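Local coordinates for Cog5 (Kluyveromyces lactis, PDB 4U6U), which serves as a subunit of the conserved oligomeric Golgi complex, pairing with Cog7 and probably helping to tether vesicles at Golgi membranes before fusion, at residues 111-115 with 146-150; 157-161 with 185-189; 68-72 with 102-106; 32-37 with 82-88. The protein carries 7 engineered substitutions. One frame throughout, in Å; residues are numbered along the deposited sequence.

Interaction 1: residues 111-115 with 146-150; sequences STNLT and LFDTI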
loop_
_atom_site.group_PDB
_atom_site.type_symbol
_atom_site.label_atom_id
_atom_site.label_comp_id
_atom_site.label_asym_id
_atom_site.label_seq_id
_atom_site.Cartn_x
_atom_site.Cartn_y
_atom_site.Cartn_z
ATOM N N SER B 111 -2.363 9.114 1.475
ATOM C CA SER B 111 -2.392 9.118 2.936
ATOM C C SER B 111 -2.794 10.481 3.495
ATOM O O SER B 111 -3.530 10.560 4.478
ATOM C CB SER B 111 -1.036 8.703 3.503
ATOM O OG SER B 111 -0.020 9.618 3.140
ATOM N N THR B 112 -2.323 11.557 2.874
ATOM C CA THR B 112 -2.686 12.881 3.354
ATOM C C THR B 112 -4.135 13.187 2.993
ATOM O O THR B 112 -4.814 13.898 3.714
ATOM C CB THR B 112 -1.765 13.995 2.799
ATOM O OG1 THR B 112 -2.020 14.185 1.408
ATOM C CG2 THR B 112 -0.280 13.668 3.026
ATOM N N ASN B 113 -4.620 12.662 1.877
ATOM C CA ASN B 113 -6.023 12.880 1.529
ATOM C C ASN B 113 -6.967 12.040 2.394
ATOM O O ASN B 113 -8.093 12.444 2.672
ATOM C CB ASN B 113 -6.266 12.595 0.044
ATOM C CG ASN B 113 -6.759 13.818 -0.708
ATOM O OD1 ASN B 113 -7.965 14.069 -0.785
ATOM N ND2 ASN B 113 -5.828 14.588 -1.266
ATOM N N LEU B 114 -6.514 10.859 2.797
ATOM C CA LEU B 114 -7.306 9.988 3.658
ATOM C C LEU B 114 -7.301 10.498 5.103
ATOM O O LEU B 114 -8.326 10.471 5.790
ATOM C CB LEU B 114 -6.788 8.551 3.599
ATOM C CG LEU B 114 -7.441 7.556 4.561
ATOM C CD1 LEU B 114 -8.925 7.413 4.258
ATOM C CD2 LEU B 114 -6.745 6.201 4.510
ATOM N N THR B 115 -6.134 10.928 5.579
ATOM C CA THR B 115 -6.039 11.432 6.944
ATOM C C THR B 115 -6.961 12.647 7.099
ATOM O O THR B 115 -7.790 12.701 8.006
ATOM C CB THR B 115 -4.561 11.823 7.339
ATOM O OG1 THR B 115 -3.938 12.571 6.288
ATOM C CG2 THR B 115 -3.707 10.598 7.610
ATOM N N LEU B 146 -1.068 2.107 4.656
ATOM C CA LEU B 146 -2.444 2.276 5.098
ATOM C C LEU B 146 -2.515 2.236 6.619
ATOM O O LEU B 146 -3.262 2.995 7.241
ATOM C CB LEU B 146 -3.355 1.201 4.514
ATOM C CG LEU B 146 -4.756 1.222 5.126
ATOM C CD1 LEU B 146 -5.541 2.407 4.574
ATOM C CD2 LEU B 146 -5.498 -0.070 4.852
ATOM N N PHE B 147 -1.714 1.364 7.218
ATOM C CA PHE B 147 -1.717 1.215 8.666
ATOM C C PHE B 147 -1.027 2.393 9.356
ATOM O O PHE B 147 -1.559 2.966 10.307
ATOM C CB PHE B 147 -1.037 -0.097 9.048
ATOM C CG PHE B 147 -1.693 -1.310 8.453
ATOM C CD1 PHE B 147 -3.027 -1.278 8.067
ATOM C CD2 PHE B 147 -0.975 -2.481 8.268
ATOM C CE1 PHE B 147 -3.634 -2.394 7.517
ATOM C CE2 PHE B 147 -1.577 -3.605 7.717
ATOM C CZ PHE B 147 -2.909 -3.559 7.342
ATOM N N ASP B 148 0.137 2.772 8.833
ATOM C CA ASP B 148 0.891 3.923 9.317
ATOM C C ASP B 148 0.129 5.203 9.075
ATOM O O ASP B 148 0.510 6.258 9.564
ATOM C CB ASP B 148 2.259 3.982 8.652
ATOM C CG ASP B 148 3.178 2.871 9.135
ATOM O OD1 ASP B 148 2.689 1.980 9.870
ATOM O OD2 ASP B 148 4.375 2.871 8.766
ATOM N N THR B 149 -0.922 5.110 8.271
ATOM C CA THR B 149 -1.826 6.226 8.075
ATOM C C THR B 149 -2.953 6.112 9.088
ATOM O O THR B 149 -3.297 7.093 9.746
ATOM C CB THR B 149 -2.396 6.276 6.642
ATOM O OG1 THR B 149 -1.377 6.723 5.745
ATOM C CG2 THR B 149 -3.557 7.252 6.547
ATOM N N ILE B 150 -3.513 4.914 9.237
ATOM C CA ILE B 150 -4.561 4.715 10.237
ATOM C C ILE B 150 -3.963 4.946 11.618
ATOM O O ILE B 150 -4.593 5.582 12.466
ATOM C CB ILE B 150 -5.225 3.311 10.135
ATOM C CG1 ILE B 150 -6.566 3.401 9.393
ATOM C CG2 ILE B 150 -5.556 2.759 11.502
ATOM C CD1 ILE B 150 -6.552 4.259 8.141
#

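Interaction 2: residues 157-161 with 185-189; sequences KIQTT and NRNSI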
loop_
_atom_site.group_PDB
_atom_site.type_symbol
_atom_site.label_atom_id
_atom_site.label_comp_id
_atom_site.label_asym_id
_atom_site.label_seq_id
_atom_site.Cartn_x
_atom_site.Cartn_y
_atom_site.Cartn_z
ATOM N N LYS B 157 -6.876 11.600 16.756
ATOM C CA LYS B 157 -8.161 11.751 17.421
ATOM C C LYS B 157 -8.008 11.617 18.942
ATOM O O LYS B 157 -8.565 12.424 19.686
ATOM C CB LYS B 157 -9.176 10.734 16.890
ATOM C CG LYS B 157 -9.632 10.994 15.456
ATOM C CD LYS B 157 -10.566 9.885 14.933
ATOM C CE LYS B 157 -11.874 10.429 14.340
ATOM N NZ LYS B 157 -11.686 11.620 13.455
ATOM N N ILE B 158 -7.231 10.634 19.401
ATOM C CA ILE B 158 -6.980 10.484 20.838
ATOM C C ILE B 158 -6.371 11.785 21.375
ATOM O O ILE B 158 -6.793 12.273 22.418
ATOM C CB ILE B 158 -6.084 9.234 21.195
ATOM C CG1 ILE B 158 -4.590 9.491 21.019
ATOM C CG2 ILE B 158 -6.503 8.015 20.389
ATOM C CD1 ILE B 158 -3.737 8.236 21.135
ATOM N N GLN B 159 -5.419 12.362 20.644
ATOM C CA GLN B 159 -4.754 13.581 21.079
ATOM C C GLN B 159 -5.729 14.755 21.207
ATOM O O GLN B 159 -5.705 15.463 22.205
ATOM C CB GLN B 159 -3.626 13.940 20.114
ATOM C CG GLN B 159 -2.508 14.776 20.722
ATOM C CD GLN B 159 -2.319 16.100 20.004
ATOM O OE1 GLN B 159 -3.120 17.027 20.157
ATOM N NE2 GLN B 159 -1.255 16.196 19.214
ATOM N N THR B 160 -6.581 14.965 20.205
ATOM C CA THR B 160 -7.521 16.094 20.226
ATOM C C THR B 160 -8.572 15.970 21.337
ATOM O O THR B 160 -8.885 16.954 22.020
ATOM C CB THR B 160 -8.226 16.265 18.861
ATOM O OG1 THR B 160 -7.549 17.278 18.109
ATOM C CG2 THR B 160 -9.656 16.710 19.042
ATOM N N THR B 161 -9.128 14.774 21.508
ATOM C CA THR B 161 -10.142 14.558 22.537
ATOM C C THR B 161 -9.562 14.572 23.954
ATOM O O THR B 161 -10.114 15.217 24.852
ATOM C CB THR B 161 -10.915 13.243 22.282
ATOM O OG1 THR B 161 -11.999 13.517 21.380
ATOM C CG2 THR B 161 -11.508 12.708 23.562
ATOM N N ASN B 185 -15.948 11.927 18.588
ATOM C CA ASN B 185 -14.829 11.216 17.984
ATOM C C ASN B 185 -15.005 9.708 18.129
ATOM O O ASN B 185 -14.745 8.955 17.187
ATOM C CB ASN B 185 -13.495 11.657 18.613
ATOM C CG ASN B 185 -12.946 12.953 18.010
ATOM O OD1 ASN B 185 -13.605 13.627 17.215
ATOM N ND2 ASN B 185 -11.728 13.302 18.397
ATOM N N ARG B 186 -15.432 9.286 19.322
ATOM C CA ARG B 186 -15.711 7.879 19.634
ATOM C C ARG B 186 -16.608 7.258 18.578
ATOM O O ARG B 186 -16.385 6.122 18.146
ATOM C CB ARG B 186 -16.364 7.763 21.019
ATOM C CG ARG B 186 -17.496 6.733 21.171
ATOM C CD ARG B 186 -16.952 5.302 21.269
ATOM N NE ARG B 186 -17.948 4.332 21.727
ATOM C CZ ARG B 186 -19.043 3.975 21.052
ATOM N NH1 ARG B 186 -19.306 4.486 19.855
ATOM N NH2 ARG B 186 -19.872 3.078 21.571
ATOM N N ASN B 187 -17.637 8.011 18.192
ATOM C CA ASN B 187 -18.549 7.620 17.124
ATOM C C ASN B 187 -17.871 7.581 15.754
ATOM O O ASN B 187 -18.107 6.660 14.969
ATOM C CB ASN B 187 -19.756 8.557 17.091
ATOM C CG ASN B 187 -20.784 8.208 18.150
ATOM O OD1 ASN B 187 -20.766 7.105 18.704
ATOM N ND2 ASN B 187 -21.692 9.140 18.432
ATOM N N SER B 188 -17.026 8.577 15.477
ATOM C CA SER B 188 -16.294 8.646 14.211
ATOM C C SER B 188 -15.408 7.426 14.057
ATOM O O SER B 188 -15.190 6.938 12.955
ATOM C CB SER B 188 -15.438 9.914 14.137
ATOM O OG SER B 188 -16.098 10.938 13.415
ATOM N N ILE B 189 -14.901 6.942 15.183
ATOM C CA ILE B 189 -14.065 5.753 15.218
ATOM C C ILE B 189 -14.918 4.496 15.074
ATOM O O ILE B 189 -14.495 3.509 14.459
ATOM C CB ILE B 189 -13.231 5.715 16.513
ATOM C CG1 ILE B 189 -12.214 6.852 16.475
ATOM C CG2 ILE B 189 -12.517 4.383 16.691
ATOM C CD1 ILE B 189 -11.214 6.790 17.564
#

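Interaction 3: residues 68-72 with 102-106; sequences IAALH and NRQEL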
loop_
_atom_site.group_PDB
_atom_site.type_symbol
_atom_site.label_atom_id
_atom_site.label_comp_id
_atom_site.label_asym_id
_atom_site.label_seq_id
_atom_site.Cartn_x
_atom_site.Cartn_y
_atom_site.Cartn_z
ATOM N N ILE B 68 -3.113 6.271 -11.801
ATOM C CA ILE B 68 -1.696 6.070 -11.486
ATOM C C ILE B 68 -1.506 4.848 -10.580
ATOM O O ILE B 68 -0.539 4.095 -10.731
ATOM C CB ILE B 68 -1.059 7.312 -10.838
ATOM C CG1 ILE B 68 -0.920 8.424 -11.877
ATOM C CG2 ILE B 68 0.328 6.982 -10.269
ATOM C CD1 ILE B 68 -0.197 9.648 -11.357
ATOM N N ALA B 69 -2.421 4.656 -9.634
ATOM C CA ALA B 69 -2.342 3.511 -8.728
ATOM C C ALA B 69 -2.461 2.203 -9.492
ATOM O O ALA B 69 -1.680 1.278 -9.268
ATOM C CB ALA B 69 -3.419 3.592 -7.672
ATOM N N ALA B 70 -3.441 2.144 -10.393
ATOM C CA ALA B 70 -3.678 0.970 -11.229
ATOM C C ALA B 70 -2.445 0.623 -12.073
ATOM O O ALA B 70 -2.118 -0.555 -12.273
ATOM C CB ALA B 70 -4.872 1.193 -12.111
ATOM N N LEU B 71 -1.785 1.657 -12.586
ATOM C CA LEU B 71 -0.541 1.499 -13.323
ATOM C C LEU B 71 0.497 0.820 -12.435
ATOM O O LEU B 71 1.247 -0.031 -12.881
ATOM C CB LEU B 71 -0.020 2.856 -13.806
ATOM C CG LEU B 71 0.345 3.034 -15.282
ATOM C CD1 LEU B 71 1.408 2.045 -15.739
ATOM C CD2 LEU B 71 -0.884 2.899 -16.139
ATOM N N HIS B 72 0.551 1.203 -11.170
ATOM C CA HIS B 72 1.493 0.562 -10.263
ATOM C C HIS B 72 1.147 -0.896 -10.032
ATOM O O HIS B 72 2.028 -1.719 -9.804
ATOM C CB HIS B 72 1.557 1.309 -8.934
ATOM C CG HIS B 72 2.513 2.453 -8.959
ATOM N ND1 HIS B 72 3.863 2.294 -8.746
ATOM C CD2 HIS B 72 2.317 3.769 -9.216
ATOM C CE1 HIS B 72 4.458 3.470 -8.851
ATOM N NE2 HIS B 72 3.542 4.381 -9.137
ATOM N N ASN B 102 7.611 8.159 -8.128
ATOM C CA ASN B 102 6.205 8.285 -8.526
ATOM C C ASN B 102 5.278 7.591 -7.532
ATOM O O ASN B 102 4.180 8.066 -7.243
ATOM C CB ASN B 102 5.990 7.714 -9.929
ATOM C CG ASN B 102 4.566 7.931 -10.446
ATOM O OD1 ASN B 102 3.617 7.265 -10.008
ATOM N ND2 ASN B 102 4.415 8.861 -11.396
ATOM N N ARG B 103 5.758 6.464 -7.018
ATOM C CA ARG B 103 5.078 5.645 -6.027
ATOM C C ARG B 103 4.921 6.478 -4.779
ATOM O O ARG B 103 3.813 6.722 -4.319
ATOM C CB ARG B 103 5.904 4.388 -5.764
ATOM C CG ARG B 103 5.305 3.233 -5.013
ATOM C CD ARG B 103 6.388 2.150 -5.046
ATOM N NE ARG B 103 5.903 0.809 -4.755
ATOM C CZ ARG B 103 5.782 0.310 -3.532
ATOM N NH1 ARG B 103 6.100 1.050 -2.477
ATOM N NH2 ARG B 103 5.337 -0.928 -3.364
ATOM N N GLN B 104 6.047 6.944 -4.256
ATOM C CA GLN B 104 6.060 7.727 -3.031
ATOM C C GLN B 104 5.295 9.049 -3.098
ATOM O O GLN B 104 4.676 9.450 -2.120
ATOM C CB GLN B 104 7.496 8.001 -2.633
ATOM C CG GLN B 104 7.986 7.114 -1.528
ATOM C CD GLN B 104 9.392 7.477 -1.126
ATOM O OE1 GLN B 104 10.193 7.882 -1.969
ATOM N NE2 GLN B 104 9.687 7.399 0.171
ATOM N N GLU B 105 5.317 9.724 -4.237
ATOM C CA GLU B 105 4.477 10.906 -4.391
ATOM C C GLU B 105 2.978 10.539 -4.319
ATOM O O GLU B 105 2.163 11.283 -3.755
ATOM C CB GLU B 105 4.797 11.635 -5.699
ATOM C CG GLU B 105 4.117 13.000 -5.809
ATOM C CD GLU B 105 3.579 13.286 -7.194
ATOM O OE1 GLU B 105 2.404 13.705 -7.308
ATOM O OE2 GLU B 105 4.337 13.103 -8.167
ATOM N N LEU B 106 2.627 9.393 -4.901
ATOM C CA LEU B 106 1.249 8.899 -4.905
ATOM C C LEU B 106 0.809 8.534 -3.494
ATOM O O LEU B 106 -0.325 8.807 -3.095
ATOM C CB LEU B 106 1.120 7.687 -5.829
ATOM C CG LEU B 106 -0.215 7.383 -6.518
ATOM C CD1 LEU B 106 -1.243 6.840 -5.558
ATOM C CD2 LEU B 106 -0.751 8.627 -7.206
#

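Interaction 4: residues 32-37 with 82-88; sequences TLLRSS and NPNLATL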
loop_
_atom_site.group_PDB
_atom_site.type_symbol
_atom_site.label_atom_id
_atom_site.label_comp_id
_atom_site.label_asym_id
_atom_site.label_seq_id
_atom_site.Cartn_x
_atom_site.Cartn_y
_atom_site.Cartn_z
ATOM N N THR B 32 11.620 -13.571 -24.988
ATOM C CA THR B 32 10.609 -13.352 -23.982
ATOM C C THR B 32 11.057 -12.275 -23.013
ATOM O O THR B 32 10.306 -11.345 -22.705
ATOM C CB THR B 32 10.302 -14.602 -23.193
ATOM O OG1 THR B 32 9.851 -15.639 -24.064
ATOM C CG2 THR B 32 9.219 -14.303 -22.172
ATOM N N LEU B 33 12.279 -12.425 -22.519
ATOM C CA LEU B 33 12.831 -11.495 -21.566
ATOM C C LEU B 33 12.836 -10.079 -22.150
ATOM O O LEU B 33 12.357 -9.112 -21.525
ATOM C CB LEU B 33 14.236 -11.951 -21.171
ATOM C CG LEU B 33 14.826 -11.552 -19.813
ATOM C CD1 LEU B 33 15.608 -10.259 -19.938
ATOM C CD2 LEU B 33 13.728 -11.434 -18.761
ATOM N N LEU B 34 13.333 -9.969 -23.369
ATOM C CA LEU B 34 13.406 -8.681 -24.041
ATOM C C LEU B 34 12.017 -8.035 -24.182
ATOM O O LEU B 34 11.856 -6.829 -24.001
ATOM C CB LEU B 34 14.082 -8.858 -25.401
ATOM C CG LEU B 34 14.682 -7.613 -26.035
ATOM C CD1 LEU B 34 15.392 -6.768 -25.003
ATOM C CD2 LEU B 34 15.642 -8.058 -27.109
ATOM N N ARG B 35 11.010 -8.839 -24.484
ATOM C CA ARG B 35 9.671 -8.300 -24.592
ATOM C C ARG B 35 9.110 -7.913 -23.224
ATOM O O ARG B 35 8.446 -6.883 -23.125
ATOM C CB ARG B 35 8.737 -9.293 -25.282
ATOM C CG ARG B 35 8.937 -9.384 -26.767
ATOM C CD ARG B 35 7.663 -9.814 -27.481
ATOM N NE ARG B 35 7.822 -9.566 -28.903
ATOM C CZ ARG B 35 8.413 -10.418 -29.733
ATOM N NH1 ARG B 35 8.902 -11.568 -29.274
ATOM N NH2 ARG B 35 8.531 -10.116 -31.015
ATOM N N SER B 36 9.348 -8.731 -22.190
ATOM C CA SER B 36 8.968 -8.349 -20.824
ATOM C C SER B 36 9.508 -6.955 -20.526
ATOM O O SER B 36 8.778 -6.076 -20.045
ATOM C CB SER B 36 9.492 -9.335 -19.761
ATOM O OG SER B 36 8.606 -10.416 -19.497
ATOM N N SER B 37 10.776 -6.745 -20.868
ATOM C CA SER B 37 11.416 -5.452 -20.658
ATOM C C SER B 37 10.711 -4.352 -21.447
ATOM O O SER B 37 10.446 -3.257 -20.937
ATOM C CB SER B 37 12.876 -5.521 -21.089
ATOM O OG SER B 37 13.405 -6.782 -20.761
ATOM N N ASN B 82 7.382 -12.266 -15.018
ATOM C CA ASN B 82 8.770 -12.660 -15.240
ATOM C C ASN B 82 9.636 -12.141 -14.126
ATOM O O ASN B 82 10.095 -11.013 -14.186
ATOM C CB ASN B 82 9.299 -12.139 -16.575
ATOM C CG ASN B 82 9.089 -13.120 -17.714
ATOM O OD1 ASN B 82 8.936 -12.722 -18.869
ATOM N ND2 ASN B 82 9.157 -14.415 -17.405
ATOM N N PRO B 83 9.879 -12.983 -13.111
ATOM C CA PRO B 83 10.797 -12.696 -12.009
ATOM C C PRO B 83 12.201 -12.391 -12.519
ATOM O O PRO B 83 12.958 -11.652 -11.893
ATOM C CB PRO B 83 10.783 -13.995 -11.198
ATOM C CG PRO B 83 10.362 -15.044 -12.159
ATOM C CD PRO B 83 9.373 -14.365 -13.051
ATOM N N ASN B 84 12.534 -12.964 -13.666
ATOM C CA ASN B 84 13.788 -12.684 -14.333
ATOM C C ASN B 84 13.995 -11.187 -14.598
ATOM O O ASN B 84 15.129 -10.704 -14.662
ATOM C CB ASN B 84 13.828 -13.482 -15.631
ATOM C CG ASN B 84 14.085 -14.955 -15.388
ATOM O OD1 ASN B 84 14.855 -15.321 -14.498
ATOM N ND2 ASN B 84 13.417 -15.809 -16.151
ATOM N N LEU B 85 12.884 -10.461 -14.720
ATOM C CA LEU B 85 12.885 -9.014 -14.976
ATOM C C LEU B 85 13.603 -8.195 -13.905
ATOM O O LEU B 85 14.203 -7.164 -14.205
ATOM C CB LEU B 85 11.454 -8.486 -15.104
ATOM C CG LEU B 85 10.861 -8.121 -16.460
ATOM C CD1 LEU B 85 10.032 -6.872 -16.318
ATOM C CD2 LEU B 85 11.931 -7.921 -17.495
ATOM N N ALA B 86 13.509 -8.635 -12.654
ATOM C CA ALA B 86 13.949 -7.832 -11.520
ATOM C C ALA B 86 15.464 -7.653 -11.470
ATOM O O ALA B 86 15.955 -6.583 -11.130
ATOM C CB ALA B 86 13.469 -8.468 -10.224
ATOM N N THR B 87 16.195 -8.697 -11.838
ATOM C CA THR B 87 17.646 -8.709 -11.721
ATOM C C THR B 87 18.357 -8.079 -12.932
ATOM O O THR B 87 19.394 -8.574 -13.372
ATOM C CB THR B 87 18.165 -10.152 -11.498
ATOM O OG1 THR B 87 18.145 -10.902 -12.720
ATOM C CG2 THR B 87 17.323 -10.857 -10.445
ATOM N N LEU B 88 17.786 -7.017 -13.497
ATOM C CA LEU B 88 18.438 -6.324 -14.606
ATOM C C LEU B 88 18.850 -4.931 -14.161
ATOM O O LEU B 88 17.988 -4.106 -13.885
ATOM C CB LEU B 88 17.478 -6.252 -15.788
ATOM C CG LEU B 88 17.081 -7.582 -16.444
ATOM C CD1 LEU B 88 15.995 -7.350 -17.456
ATOM C CD2 LEU B 88 18.265 -8.215 -17.135
#

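Interaction 1: residues 111-115 with 146-150
Leu-114, its CG anti to the backbone N (chi1 174°), and Thr-149, whose CG2 takes that same anti place while OG1 stays beside the backbone N (chi1 -74°), bring their methyls together between helices 92-118 and 143-167 of a helical bundle. The segment axes come within 10.0 Å at 37° between their N-to-C directions, so the two run in roughly the same sense, with helix 128-141 between them in the chain; Ser-111 and Thr-149 have the nearest CA atoms, 5.9 Å apart. Thr-149 is central: its CG2 meets CD2 of Leu-114 at 3.9 Å and, on a side chain crossing at roughly a right angle, CG2 of Thr-115. Its OG1 faces CB of Ser-111, yet the hydroxyl is hydrogen-bonded back to the carbonyl of Asp-145, and Ser-111 OG turns likewise to Leu-107 O. The hydroxyls are thus satisfied within their own helices, and no hydrogen bond spans the interface, which is held by apolar packing. Leu-114 completes it with one branch: CD2 lies 4.0 Å from Leu-146 CD1 and 4.1 Å from Ile-150 CD1. Helix 128-141 packs alongside, Ile-131 and Leu-134 touching Leu-114 and Leu-138 touching Leu-146. With its hydroxyl tied inward, Thr-115 presents its methyl to the interface: OG1 donates to Ser-111 O at 2.7 Å, tilted out of the carbonyl plane, and that oxygen also accepts Thr-115 N at 2.9 Å.

Interaction 2: residues 157-161 with 185-189
Asn-185 extends its amide toward the helix turn formed by Lys-157, Thr-160 and Thr-161, with ND2 3.5 Å from Lys-157 O and 4.0 Å from Thr-160 CG2. That nitrogen also comes close to Thr-161 OG1, but the angle there is too poor for a hydrogen bond. A partner from elsewhere in the chain bears on the amide's rotation instead, since OD1 accepts from ND2 of Asn-121. One turn further on, Ser-188 offers CB to the lysine, 3.6 Å from Lys-157 CE. Ile-189 follows, its CG1 lying 3.8 Å from Lys-157 CD as the two side chains run alongside each other, pointing opposite ways; Leu-220 and Phe-224 of helix 220-241 also pack on the isoleucine. Lys-157 therefore uses its methylenes as an apolar arm, and bends at chi3 (128°) and chi4 (44°) carry NZ to Cys-118 O and Asn-121 OD1, both of which it hydrogen-bonds. An alanine here removes the arm and its ammonium, which would probably leave those two oxygens without this donor and open a gap beside Ile-189 and Ser-188. Direct polar bonding between the segments is absent, and Asn-121 bridges them from outside. With the segment axes 10.9 Å apart at closest approach and 166° between their N-to-C directions, on consecutive helices 143-167 and 175-192, this is the packing of an antiparallel helical hairpin within the region matching the Cog5 C-terminal family.

Interaction 3: residues 68-72 with 102-106
Ile-68 lays its CG2 methyl against CD2 of Leu-106, 3.6 Å away, the two side chains lying side by side and antiparallel. CD1, the other branch of that leucine, reaches Ala-69 CB more loosely at 4.4 Å. Leu-52 and Leu-141 also touch Leu-106, so a loop and helix 128-141 extend this apolar patch. One turn along, the contact becomes polar. His-72 NE2 donates to Asn-102 OD1 at 3.0 Å with an N-H...O angle of 162°, and the oxygen sits at the ring edge, close to the imidazole plane. Seen from the amide the fit is less regular, the donor being tilted 27° from the carbonyl plane. Asn-102 reaches this position with its CG anti to the backbone N, which swings the carboxamide toward helix 61-81, where OD1 also faces the Ile-68 methyl. The imidazole has a second neighbour in the aliphatic base of Arg-103: His-72 CE1 lies 3.5 Å from Arg-103 CB, approached obliquely. Because Arg-103 NE is 4.7 Å from His-72 ND1, a positive charge on the ring would probably be disfavoured. A phenylalanine in place of His-72 would probably leave Asn-102 OD1 without its N-H mate and its amide freer to turn. Segment axes 10.8 Å apart at 135°, on consecutive helices 61-81 and 92-118, make this an obliquely antiparallel helical hairpin, joined by Leu-106 packing on Ile-68 and Ala-69 and by one side-chain hydrogen bond.

Interaction 4: residues 32-37 with 82-88
Ser-36 and Asn-82 face each other with CA atoms 7.1 Å apart, and Ser-37 and Leu-85 follow at 6.9 Å, so one turn of the long N-terminal helix runs beside a loop. Asn-82 is the first residue to leave helical geometry (phi -116°, psi 95°) after helix 61-81; a 3-10 segment then begins at Pro-83. At this break the asparagine side chain points to the helix, where its OD1 accepts from Ser-36 OG. The modelled bond is very short, so its exact length is doubtful. The rest of the contact is mostly apolar. Leu-85 sets CD2 3.6 Å from Ser-36 CB, and Leu-33 uses both branches: CD2 meets Asn-84 CB at 3.7 Å, while CD1 and Leu-88 CD1 approach tip to tip at 3.8 Å. Ser-37 keeps its hydroxyl within the helix, OG donating to Leu-33 O at 2.7 Å from above the carbonyl plane. Cog7 borders the same patch: Val-24 of Cog7 packs on Leu-33, Gln-21 of Cog7 donates to Asn-84 O, and Asp-51 of Cog7 forms a salt bridge with Arg-35. Apolar packing of Leu-33, Leu-85 and Leu-88 thus joins helix and loop, and together they present surface to the partner subunit.

How the interactions relate
From the N terminus, helix 11-47 enters interaction 4 first, which closes on the loop 82-88 beyond helix 61-81. Interaction 3 opens inside that span, at 68-72, and closes outside it, at 102-106, so the two cross, tying helix 11-47 to the loop after helix 61-81, and helix 61-81 to helix 92-118. Interactions 1 and 2 follow in series, and none nests: interaction 1 leaves helix 92-118 and closes at 146-150 on helix 143-167, whose later turns open interaction 2, closed at 185-189. Interaction 1 lies 15 Å, between centres, from both 2 and 3. Interactions 2 and 4, 48 Å apart between centres, lie on opposite sides of the chain's centre; only interaction 4 borders Cog7.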